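Malate dehydrogenase (Pyrococcus horikoshii, PDB 1V9N) catalyses the NAD(+)-dependent oxidation of (S)-malate to oxaloacetate as a homodimer of the LDH2/MDH2 oxidoreductase family. Local coordinates at residues A[39-47]-A[128-136]; A[185-195]-A[228-236]. All blocks are in the same frame, centred on the assembly; numbering follows the deposited sequence.

Contact 1. Residues A[39-47]-A[128-136]. With NDP (NADPH dihydro-nicotinamide-adenine-dinucleotide phosphate), chain B.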
loop_
_atom_site.group_PDB
_atom_site.type_symbol
_atom_site.label_atom_id
_atom_site.label_comp_id
_atom_site.label_asym_id
_atom_site.label_seq_id
_atom_site.Cartn_x
_atom_site.Cartn_y
_atom_site.Cartn_z
ATOM N N ILE A 39 -9.992 -26.357 0.263
ATOM C CA ILE A 39 -9.664 -24.931 0.252
ATOM C C ILE A 39 -8.153 -24.760 0.408
ATOM O O ILE A 39 -7.532 -23.980 -0.307
ATOM C CB ILE A 39 -10.384 -24.176 1.396
ATOM C CG1 ILE A 39 -11.889 -24.131 1.124
ATOM C CG2 ILE A 39 -9.824 -22.765 1.524
ATOM C CD1 ILE A 39 -12.716 -23.631 2.294
ATOM N N VAL A 40 -7.560 -25.497 1.341
ATOM C CA VAL A 40 -6.117 -25.410 1.552
ATOM C C VAL A 40 -5.376 -25.840 0.283
ATOM O O VAL A 40 -4.460 -25.155 -0.176
ATOM C CB VAL A 40 -5.670 -26.310 2.734
ATOM C CG1 VAL A 40 -4.158 -26.213 2.920
ATOM C CG2 VAL A 40 -6.390 -25.881 4.012
ATOM N N ALA A 41 -5.785 -26.970 -0.285
ATOM C CA ALA A 41 -5.153 -27.487 -1.496
ATOM C C ALA A 41 -5.252 -26.474 -2.638
ATOM O O ALA A 41 -4.277 -26.226 -3.348
ATOM C CB ALA A 41 -5.806 -28.807 -1.898
ATOM N N ASP A 42 -6.438 -25.896 -2.807
ATOM C CA ASP A 42 -6.669 -24.904 -3.852
ATOM C C ASP A 42 -5.681 -23.746 -3.696
ATOM O O ASP A 42 -5.080 -23.291 -4.669
ATOM C CB ASP A 42 -8.103 -24.375 -3.757
ATOM C CG ASP A 42 -8.483 -23.491 -4.934
ATOM O OD1 ASP A 42 -9.531 -22.811 -4.853
ATOM O OD2 ASP A 42 -7.742 -23.476 -5.942
ATOM N N ASN A 43 -5.511 -23.278 -2.461
ATOM C CA ASN A 43 -4.602 -22.175 -2.174
ATOM C C ASN A 43 -3.134 -22.533 -2.418
ATOM O O ASN A 43 -2.394 -21.763 -3.039
ATOM C CB ASN A 43 -4.811 -21.706 -0.723
ATOM C CG ASN A 43 -3.731 -20.762 -0.248
ATOM O OD1 ASN A 43 -2.646 -21.192 0.134
ATOM N ND2 ASN A 43 -4.023 -19.461 -0.263
ATOM N N LEU A 44 -2.710 -23.697 -1.939
ATOM C CA LEU A 44 -1.324 -24.115 -2.119
ATOM C C LEU A 44 -1.013 -24.443 -3.578
ATOM O O LEU A 44 0.071 -24.139 -4.066
ATOM C CB LEU A 44 -1.007 -25.332 -1.235
ATOM C CG LEU A 44 -1.055 -25.117 0.283
ATOM C CD1 LEU A 44 -0.656 -26.408 1.001
ATOM C CD2 LEU A 44 -0.109 -23.992 0.668
ATOM N N VAL A 45 -1.964 -25.066 -4.269
ATOM C CA VAL A 45 -1.765 -25.426 -5.669
ATOM C C VAL A 45 -1.706 -24.178 -6.537
ATOM O O VAL A 45 -0.925 -24.115 -7.488
ATOM C CB VAL A 45 -2.889 -26.368 -6.176
ATOM C CG1 VAL A 45 -2.745 -26.604 -7.680
ATOM C CG2 VAL A 45 -2.808 -27.703 -5.439
HETATM N N MSE A 46 -2.522 -23.179 -6.212
HETATM C CA MSE A 46 -2.501 -21.947 -6.988
HETATM C C MSE A 46 -1.112 -21.326 -6.902
HETATM O O MSE A 46 -0.592 -20.818 -7.897
HETATM C CB MSE A 46 -3.541 -20.946 -6.475
HETATM C CG MSE A 46 -3.503 -19.623 -7.245
HETATM SE SE MSE A 46 -4.783 -18.315 -6.644
HETATM C CE MSE A 46 -6.359 -19.092 -7.426
ATOM N N ALA A 47 -0.514 -21.365 -5.711
ATOM C CA ALA A 47 0.820 -20.812 -5.507
ATOM C C ALA A 47 1.846 -21.533 -6.383
ATOM O O ALA A 47 2.710 -20.904 -6.992
ATOM C CB ALA A 47 1.222 -20.929 -4.037
ATOM N N TYR A 128 -1.770 -18.113 5.977
ATOM C CA TYR A 128 -2.756 -18.408 4.941
ATOM C C TYR A 128 -2.284 -18.495 3.487
ATOM O O TYR A 128 -3.081 -18.360 2.564
ATOM C CB TYR A 128 -3.953 -17.445 5.056
ATOM C CG TYR A 128 -3.785 -16.004 4.561
ATOM C CD1 TYR A 128 -2.656 -15.592 3.844
ATOM C CD2 TYR A 128 -4.816 -15.075 4.743
ATOM C CE1 TYR A 128 -2.564 -14.292 3.313
ATOM C CE2 TYR A 128 -4.736 -13.783 4.215
ATOM C CZ TYR A 128 -3.613 -13.398 3.498
ATOM O OH TYR A 128 -3.564 -12.136 2.934
ATOM N N GLY A 129 -0.995 -18.736 3.280
ATOM C CA GLY A 129 -0.495 -18.849 1.921
ATOM C C GLY A 129 -0.380 -17.522 1.196
ATOM O O GLY A 129 -0.103 -16.499 1.816
ATOM N N ILE A 130 -0.592 -17.527 -0.118
ATOM C CA ILE A 130 -0.478 -16.291 -0.887
ATOM C C ILE A 130 -1.672 -15.368 -0.658
ATOM O O ILE A 130 -2.821 -15.811 -0.642
ATOM C CB ILE A 130 -0.315 -16.570 -2.408
ATOM C CG1 ILE A 130 -1.468 -17.424 -2.924
ATOM C CG2 ILE A 130 1.013 -17.281 -2.670
ATOM C CD1 ILE A 130 -1.375 -17.715 -4.404
ATOM N N ALA A 131 -1.385 -14.083 -0.460
ATOM C CA ALA A 131 -2.423 -13.087 -0.224
ATOM C C ALA A 131 -3.302 -12.901 -1.463
ATOM O O ALA A 131 -4.501 -12.647 -1.352
ATOM C CB ALA A 131 -1.781 -11.753 0.169
ATOM N N GLY A 132 -2.704 -13.043 -2.643
ATOM C CA GLY A 132 -3.458 -12.865 -3.876
ATOM C C GLY A 132 -4.620 -13.826 -4.033
ATOM O O GLY A 132 -5.587 -13.541 -4.744
ATOM N N TYR A 133 -4.529 -14.977 -3.380
ATOM C CA TYR A 133 -5.591 -15.969 -3.450
ATOM C C TYR A 133 -6.931 -15.398 -2.978
ATOM O O TYR A 133 -7.973 -15.661 -3.577
ATOM C CB TYR A 133 -5.224 -17.185 -2.595
ATOM C CG TYR A 133 -6.317 -18.225 -2.490
ATOM C CD1 TYR A 133 -6.502 -19.183 -3.491
ATOM C CD2 TYR A 133 -7.170 -18.248 -1.390
ATOM C CE1 TYR A 133 -7.512 -20.143 -3.390
ATOM C CE2 TYR A 133 -8.182 -19.194 -1.279
ATOM C CZ TYR A 133 -8.348 -20.137 -2.277
ATOM O OH TYR A 133 -9.348 -21.070 -2.149
ATOM N N TYR A 134 -6.906 -14.623 -1.898
ATOM C CA TYR A 134 -8.134 -14.045 -1.347
ATOM C C TYR A 134 -8.585 -12.829 -2.157
ATOM O O TYR A 134 -9.780 -12.634 -2.386
ATOM C CB TYR A 134 -7.904 -13.681 0.125
ATOM C CG TYR A 134 -7.330 -14.854 0.890
ATOM C CD1 TYR A 134 -8.153 -15.878 1.366
ATOM C CD2 TYR A 134 -5.954 -15.011 1.014
ATOM C CE1 TYR A 134 -7.613 -17.037 1.934
ATOM C CE2 TYR A 134 -5.403 -16.163 1.577
ATOM C CZ TYR A 134 -6.233 -17.170 2.029
ATOM O OH TYR A 134 -5.679 -18.322 2.542
ATOM N N ALA A 135 -7.634 -12.019 -2.607
ATOM C CA ALA A 135 -7.993 -10.847 -3.402
ATOM C C ALA A 135 -8.688 -11.298 -4.682
ATOM O O ALA A 135 -9.668 -10.685 -5.109
ATOM C CB ALA A 135 -6.751 -10.024 -3.744
ATOM N N LEU A 136 -8.179 -12.372 -5.287
ATOM C CA LEU A 136 -8.745 -12.903 -6.529
ATOM C C LEU A 136 -10.185 -13.357 -6.383
ATOM O O LEU A 136 -10.973 -13.271 -7.330
ATOM C CB LEU A 136 -7.905 -14.073 -7.056
ATOM C CG LEU A 136 -6.722 -13.718 -7.958
ATOM C CD1 LEU A 136 -5.987 -14.996 -8.359
ATOM C CD2 LEU A 136 -7.223 -12.980 -9.204
HETATM P PA NDP B . 7.065 -10.942 -6.600
HETATM O O1A NDP B . 7.166 -12.270 -7.155
HETATM O O2A NDP B . 8.214 -9.970 -6.575
HETATM O O5B NDP B . 5.780 -10.223 -7.323
HETATM C C5B NDP B . 5.374 -8.887 -6.976
HETATM C C4B NDP B . 4.129 -8.597 -7.835
HETATM O O4B NDP B . 4.641 -7.929 -9.002
HETATM C C3B NDP B . 3.319 -9.759 -8.341
HETATM O O3B NDP B . 1.912 -9.372 -8.305
HETATM C C2B NDP B . 3.760 -10.018 -9.737
HETATM O O2B NDP B . 2.832 -10.673 -10.619
HETATM C C1B NDP B . 4.197 -8.647 -10.152
HETATM N N9A NDP B . 5.344 -8.607 -11.100
HETATM C C8A NDP B . 6.506 -9.430 -11.151
HETATM N N7A NDP B . 7.302 -9.061 -12.128
HETATM C C5A NDP B . 6.702 -8.000 -12.742
HETATM C C6A NDP B . 7.036 -7.148 -13.843
HETATM N N6A NDP B . 8.182 -7.328 -14.508
HETATM N N1A NDP B . 6.176 -6.136 -14.214
HETATM C C2A NDP B . 5.000 -5.940 -13.534
HETATM N N3A NDP B . 4.598 -6.685 -12.484
HETATM C C4A NDP B . 5.499 -7.709 -12.132
HETATM O O3 NDP B . 6.485 -10.922 -5.140
HETATM P PN NDP B . 6.893 -11.422 -3.691
HETATM O O1N NDP B . 6.967 -10.214 -2.875
HETATM O O2N NDP B . 8.167 -12.177 -3.944
HETATM O O5D NDP B . 5.661 -12.365 -3.337
HETATM C C5D NDP B . 5.823 -13.680 -2.734
HETATM C C4D NDP B . 4.419 -14.357 -2.501
HETATM O O4D NDP B . 4.393 -14.775 -1.148
HETATM C C3D NDP B . 3.166 -13.463 -2.677
HETATM O O3D NDP B . 2.169 -14.227 -3.368
HETATM C C2D NDP B . 2.761 -13.050 -1.272
HETATM O O2D NDP B . 1.375 -12.793 -1.186
HETATM C C1D NDP B . 3.252 -14.271 -0.451
HETATM N N1N NDP B . 3.651 -13.945 0.945
HETATM C C2N NDP B . 2.858 -14.517 1.979
HETATM C C3N NDP B . 3.247 -14.212 3.348
HETATM C C7N NDP B . 2.476 -14.780 4.459
HETATM O O7N NDP B . 2.748 -14.573 5.647
HETATM N N7N NDP B . 1.400 -15.576 4.213
HETATM C C4N NDP B . 4.385 -13.376 3.560
HETATM C C5N NDP B . 5.141 -12.823 2.535
HETATM C C6N NDP B . 4.781 -13.110 1.220
HETATM P P2B NDP B . 2.845 -12.178 -11.006
HETATM O O1X NDP B . 2.552 -12.128 -12.448
HETATM O O2X NDP B . 1.777 -12.907 -10.254
HETATM O O3X NDP B . 4.220 -12.773 -10.720
HETATM O O HOH W 1 -0.331 -20.206 -1.035
#
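Tyr133 enters helix 39-47 as a knob into a hole formed by Ile39, Asp42, Asn43 and Met46. Asn43 CB lies over the centre of its ring, a CH-pi contact 3.9 Å from the centroid and only 3° off the normal. At the rim the selenium of Met46, a selenomethionine, makes a Met-aromatic contact with the ring edge, SE to Tyr133 CD1 3.7 Å, and also touches Leu136. Tyr133 CG stands anti to the backbone N (chi1 175°), which carries the ring across to the neighbouring helix, where its hydroxyl donates to Asp42 OD1 at 3.2 Å, from above the carboxylate plane. Beside this knob Ala47 CB and the CG of Met46 pack on the branches of Ile130.

The backbone around Gly129 and Ile130, ahead of Tyr133, is held by a second set of contacts. A water links Asn43 OD1 to Ile130 N, 2.8 Å from each, and Tyr134 OH donates to a lone pair of Tyr128 O at 2.6 Å. Gly129 has positive phi, and a CB there would clash with Asn43 OD1. Tyr128 OH is hydrogen-bonded to Ser147 OG.

This shaped loop grips NADPH by its backbone: Gly129 O accepts from the carboxamide N7N at 3.0 Å and Ala131 N donates to the ribose O2D. Asn43, clear of the cofactor, is thus probably a second-shell residue, helping through the water to position this backbone.

Contact 2. Residues A[185-195]-A[228-236]. With NDP (NADPH dihydro-nicotinamide-adenine-dinucleotide phosphate), chain B.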
loop_
_atom_site.group_PDB
_atom_site.type_symbol
_atom_site.label_atom_id
_atom_site.label_comp_id
_atom_site.label_asym_id
_atom_site.label_seq_id
_atom_site.Cartn_x
_atom_site.Cartn_y
_atom_site.Cartn_z
HETATM N N MSE A 185 2.330 -8.770 -3.388
HETATM C CA MSE A 185 3.722 -8.547 -3.015
HETATM C C MSE A 185 4.017 -8.451 -1.524
HETATM O O MSE A 185 3.222 -7.911 -0.752
HETATM C CB MSE A 185 4.175 -7.232 -3.645
HETATM C CG MSE A 185 3.190 -6.106 -3.304
HETATM SE SE MSE A 185 3.730 -4.292 -3.636
HETATM C CE MSE A 185 4.603 -3.931 -1.945
ATOM N N ALA A 186 5.180 -8.952 -1.124
ATOM C CA ALA A 186 5.597 -8.839 0.265
ATOM C C ALA A 186 6.110 -7.400 0.350
ATOM O O ALA A 186 6.575 -6.856 -0.651
ATOM C CB ALA A 186 6.716 -9.810 0.558
ATOM N N THR A 187 6.017 -6.775 1.518
ATOM C CA THR A 187 6.492 -5.404 1.659
ATOM C C THR A 187 8.000 -5.353 1.918
ATOM O O THR A 187 8.581 -4.280 2.122
ATOM C CB THR A 187 5.724 -4.652 2.773
ATOM O OG1 THR A 187 5.647 -5.465 3.948
ATOM C CG2 THR A 187 4.312 -4.326 2.304
ATOM N N SER A 188 8.622 -6.525 1.913
ATOM C CA SER A 188 10.064 -6.635 2.087
ATOM C C SER A 188 10.569 -6.826 0.662
ATOM O O SER A 188 9.771 -7.120 -0.235
ATOM C CB SER A 188 10.411 -7.858 2.946
ATOM O OG SER A 188 9.886 -9.050 2.381
ATOM N N VAL A 189 11.868 -6.652 0.427
ATOM C CA VAL A 189 12.373 -6.830 -0.932
ATOM C C VAL A 189 11.948 -8.212 -1.429
ATOM O O VAL A 189 11.477 -8.354 -2.555
ATOM C CB VAL A 189 13.916 -6.711 -1.010
ATOM C CG1 VAL A 189 14.372 -6.856 -2.464
ATOM C CG2 VAL A 189 14.371 -5.371 -0.453
ATOM N N VAL A 190 12.104 -9.225 -0.581
ATOM C CA VAL A 190 11.712 -10.587 -0.939
ATOM C C VAL A 190 11.183 -11.338 0.276
ATOM O O VAL A 190 11.437 -10.952 1.414
ATOM C CB VAL A 190 12.896 -11.394 -1.525
ATOM C CG1 VAL A 190 13.448 -10.687 -2.750
ATOM C CG2 VAL A 190 13.986 -11.573 -0.469
ATOM N N PRO A 191 10.425 -12.419 0.045
ATOM C CA PRO A 191 9.866 -13.226 1.135
ATOM C C PRO A 191 10.963 -14.125 1.694
ATOM O O PRO A 191 11.885 -14.502 0.970
ATOM C CB PRO A 191 8.779 -14.052 0.445
ATOM C CG PRO A 191 8.505 -13.310 -0.821
ATOM C CD PRO A 191 9.851 -12.831 -1.243
ATOM N N ILE A 192 10.873 -14.469 2.975
ATOM C CA ILE A 192 11.881 -15.343 3.562
ATOM C C ILE A 192 11.753 -16.692 2.865
ATOM O O ILE A 192 12.747 -17.363 2.593
ATOM C CB ILE A 192 11.669 -15.528 5.082
ATOM C CG1 ILE A 192 12.890 -16.219 5.692
ATOM C CG2 ILE A 192 10.422 -16.359 5.347
ATOM C CD1 ILE A 192 14.176 -15.439 5.533
ATOM N N GLY A 193 10.514 -17.067 2.561
ATOM C CA GLY A 193 10.260 -18.325 1.890
ATOM C C GLY A 193 11.000 -18.450 0.570
ATOM O O GLY A 193 11.118 -19.548 0.033
ATOM N N LYS A 194 11.489 -17.333 0.037
ATOM C CA LYS A 194 12.217 -17.371 -1.224
ATOM C C LYS A 194 13.579 -18.015 -1.029
ATOM O O LYS A 194 13.902 -19.002 -1.683
ATOM C CB LYS A 194 12.398 -15.964 -1.805
ATOM C CG LYS A 194 13.345 -15.927 -3.006
ATOM C CD LYS A 194 13.279 -14.609 -3.768
ATOM C CE LYS A 194 11.985 -14.491 -4.564
ATOM N NZ LYS A 194 11.925 -13.237 -5.373
ATOM N N LEU A 195 14.370 -17.451 -0.120
ATOM C CA LEU A 195 15.707 -17.963 0.168
ATOM C C LEU A 195 15.738 -19.491 0.237
ATOM O O LEU A 195 15.439 -20.086 1.275
ATOM C CB LEU A 195 16.218 -17.367 1.484
ATOM C CG LEU A 195 16.348 -15.841 1.513
ATOM C CD1 LEU A 195 16.814 -15.381 2.883
ATOM C CD2 LEU A 195 17.326 -15.397 0.441
ATOM N N GLY A 228 20.378 -13.327 10.892
ATOM C CA GLY A 228 20.260 -12.290 9.882
ATOM C C GLY A 228 18.837 -11.769 9.787
ATOM O O GLY A 228 17.958 -12.210 10.527
ATOM N N ALA A 229 18.606 -10.827 8.879
ATOM C CA ALA A 229 17.276 -10.255 8.702
ATOM C C ALA A 229 17.082 -9.757 7.276
ATOM O O ALA A 229 18.045 -9.386 6.599
ATOM C CB ALA A 229 17.065 -9.111 9.685
ATOM N N LEU A 230 15.832 -9.759 6.822
ATOM C CA LEU A 230 15.509 -9.292 5.481
ATOM C C LEU A 230 15.436 -7.772 5.493
ATOM O O LEU A 230 15.287 -7.156 6.550
ATOM C CB LEU A 230 14.167 -9.871 5.015
ATOM C CG LEU A 230 14.101 -11.381 4.770
ATOM C CD1 LEU A 230 12.660 -11.814 4.536
ATOM C CD2 LEU A 230 14.968 -11.740 3.575
ATOM N N LEU A 231 15.547 -7.176 4.314
ATOM C CA LEU A 231 15.490 -5.727 4.172
ATOM C C LEU A 231 14.105 -5.330 3.644
ATOM O O LEU A 231 13.495 -6.065 2.873
ATOM C CB LEU A 231 16.583 -5.264 3.196
ATOM C CG LEU A 231 17.647 -4.257 3.660
ATOM C CD1 LEU A 231 18.233 -4.659 5.002
ATOM C CD2 LEU A 231 18.741 -4.170 2.602
ATOM N N PRO A 232 13.585 -4.170 4.074
ATOM C CA PRO A 232 12.267 -3.727 3.608
ATOM C C PRO A 232 12.370 -3.151 2.201
ATOM O O PRO A 232 13.439 -2.682 1.799
ATOM C CB PRO A 232 11.888 -2.661 4.626
ATOM C CG PRO A 232 13.218 -2.031 4.922
ATOM C CD PRO A 232 14.126 -3.235 5.075
ATOM N N LEU A 233 11.270 -3.193 1.453
ATOM C CA LEU A 233 11.258 -2.647 0.103
ATOM C C LEU A 233 11.903 -1.265 0.154
ATOM O O LEU A 233 11.594 -0.459 1.027
ATOM C CB LEU A 233 9.822 -2.534 -0.419
ATOM C CG LEU A 233 9.647 -1.949 -1.826
ATOM C CD1 LEU A 233 10.417 -2.792 -2.832
ATOM C CD2 LEU A 233 8.162 -1.901 -2.190
ATOM N N GLY A 234 12.803 -0.995 -0.782
ATOM C CA GLY A 234 13.475 0.292 -0.789
ATOM C C GLY A 234 14.941 0.093 -0.462
ATOM O O GLY A 234 15.796 0.881 -0.868
ATOM N N GLY A 235 15.235 -0.961 0.291
ATOM C CA GLY A 235 16.616 -1.245 0.620
ATOM C C GLY A 235 17.105 -0.995 2.034
ATOM O O GLY A 235 16.331 -0.790 2.969
ATOM N N PHE A 236 18.428 -0.998 2.154
ATOM C CA PHE A 236 19.135 -0.825 3.415
ATOM C C PHE A 236 18.974 0.486 4.168
ATOM O O PHE A 236 18.920 0.482 5.389
ATOM C CB PHE A 236 20.633 -1.096 3.190
ATOM C CG PHE A 236 21.499 -0.811 4.389
ATOM C CD1 PHE A 236 21.864 0.493 4.714
ATOM C CD2 PHE A 236 21.944 -1.848 5.201
ATOM C CE1 PHE A 236 22.659 0.760 5.828
ATOM C CE2 PHE A 236 22.739 -1.590 6.319
ATOM C CZ PHE A 236 23.095 -0.283 6.632
HETATM P PA NDP B . 7.065 -10.942 -6.600
HETATM O O1A NDP B . 7.166 -12.270 -7.155
HETATM O O2A NDP B . 8.214 -9.970 -6.575
HETATM O O5B NDP B . 5.780 -10.223 -7.323
HETATM C C5B NDP B . 5.374 -8.887 -6.976
HETATM C C4B NDP B . 4.129 -8.597 -7.835
HETATM O O4B NDP B . 4.641 -7.929 -9.002
HETATM C C3B NDP B . 3.319 -9.759 -8.341
HETATM O O3B NDP B . 1.912 -9.372 -8.305
HETATM C C2B NDP B . 3.760 -10.018 -9.737
HETATM O O2B NDP B . 2.832 -10.673 -10.619
HETATM C C1B NDP B . 4.197 -8.647 -10.152
HETATM N N9A NDP B . 5.344 -8.607 -11.100
HETATM C C8A NDP B . 6.506 -9.430 -11.151
HETATM N N7A NDP B . 7.302 -9.061 -12.128
HETATM C C5A NDP B . 6.702 -8.000 -12.742
HETATM C C6A NDP B . 7.036 -7.148 -13.843
HETATM N N6A NDP B . 8.182 -7.328 -14.508
HETATM N N1A NDP B . 6.176 -6.136 -14.214
HETATM C C2A NDP B . 5.000 -5.940 -13.534
HETATM N N3A NDP B . 4.598 -6.685 -12.484
HETATM C C4A NDP B . 5.499 -7.709 -12.132
HETATM O O3 NDP B . 6.485 -10.922 -5.140
HETATM P PN NDP B . 6.893 -11.422 -3.691
HETATM O O1N NDP B . 6.967 -10.214 -2.875
HETATM O O2N NDP B . 8.167 -12.177 -3.944
HETATM O O5D NDP B . 5.661 -12.365 -3.337
HETATM C C5D NDP B . 5.823 -13.680 -2.734
HETATM C C4D NDP B . 4.419 -14.357 -2.501
HETATM O O4D NDP B . 4.393 -14.775 -1.148
HETATM C C3D NDP B . 3.166 -13.463 -2.677
HETATM O O3D NDP B . 2.169 -14.227 -3.368
HETATM C C2D NDP B . 2.761 -13.050 -1.272
HETATM O O2D NDP B . 1.375 -12.793 -1.186
HETATM C C1D NDP B . 3.252 -14.271 -0.451
HETATM N N1N NDP B . 3.651 -13.945 0.945
HETATM C C2N NDP B . 2.858 -14.517 1.979
HETATM C C3N NDP B . 3.247 -14.212 3.348
HETATM C C7N NDP B . 2.476 -14.780 4.459
HETATM O O7N NDP B . 2.748 -14.573 5.647
HETATM N N7N NDP B . 1.400 -15.576 4.213
HETATM C C4N NDP B . 4.385 -13.376 3.560
HETATM C C5N NDP B . 5.141 -12.823 2.535
HETATM C C6N NDP B . 4.781 -13.110 1.220
HETATM P P2B NDP B . 2.845 -12.178 -11.006
HETATM O O1X NDP B . 2.552 -12.128 -12.448
HETATM O O2X NDP B . 1.777 -12.907 -10.254
HETATM O O3X NDP B . 4.220 -12.773 -10.720
HETATM O O HOH W 2 14.164 -8.380 1.617
#
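Val189 N donates to Leu231 O at 3.0 Å, and Leu233 N returns a bond of the same length to Thr187 O. Both are nearly straight, with N-H...acceptor angles of 170° and 165°, and between them they bring the CA atoms of Ser188 and Pro232 to 4.0 Å. The side chains stay close to this backbone seam: Val189 CG2 rests 3.6 Å from Pro232 O, and Leu233 CB lies against Thr187 O. A water accepts from Val190 N and donates to Leu231 O, giving that carbonyl a second partner.

With CG anti to the carbonyl carbon (chi1 -67°), Leu230 points its two methyls at 190-195: CD1 reaches the backbone carbonyl Val190 O, 3.5 Å away, and the CB of Ile192, while CD2 meets Val190 CG2. An alanine here is likely to open a gap beneath Val190 and Ile192, leaving the turn after Pro191 without its apolar backing.

The two segments do not form regular sheet with each other; past the end of strand 181-185 and ahead of helix 242-258 they meet in a single beta bridge, and beyond it the chain reverses in a type II turn, Pro232 to Gly235. The segment 185-195 also lines the cofactor pocket: Ala186 N donates to the NADPH phosphate oxygen O1N at 2.8 Å, and Pro191 packs on the same phosphate group. Lys244 NZ of the second subunit is hydrogen-bonded to the carbonyl oxygens of Ala186, Ser188 and Val189, placing the bridge at the dimer interface.

Toward solvent the packing thins. Exposed Leu195 adds one apolar touch, its CD1 4.1 Å from Leu230 CD2, the two side chains lying alongside and running opposite ways.

Both contacts are largely buried and both touch the same NADPH, yet they sit differently in the fold. The centre of contact 1 lies about 6 Å from that of the chain, and this contact packs helix 34-49 against segment 128-136, with no other protein chain against it; the centre of contact 2 is about 14 Å out, where two irregular loops join at the dimer interface. Contact 1 works mainly through side chains, whereas contact 2 rests on paired backbone bonds with aliphatic filling. Contact 1 hydrogen-bonds the carboxamide and ribose, contact 2 a phosphate oxygen, though it also packs against the nicotinamide ring. Asp184, beside contact 1 and directly preceding contact 2, also binds NADPH.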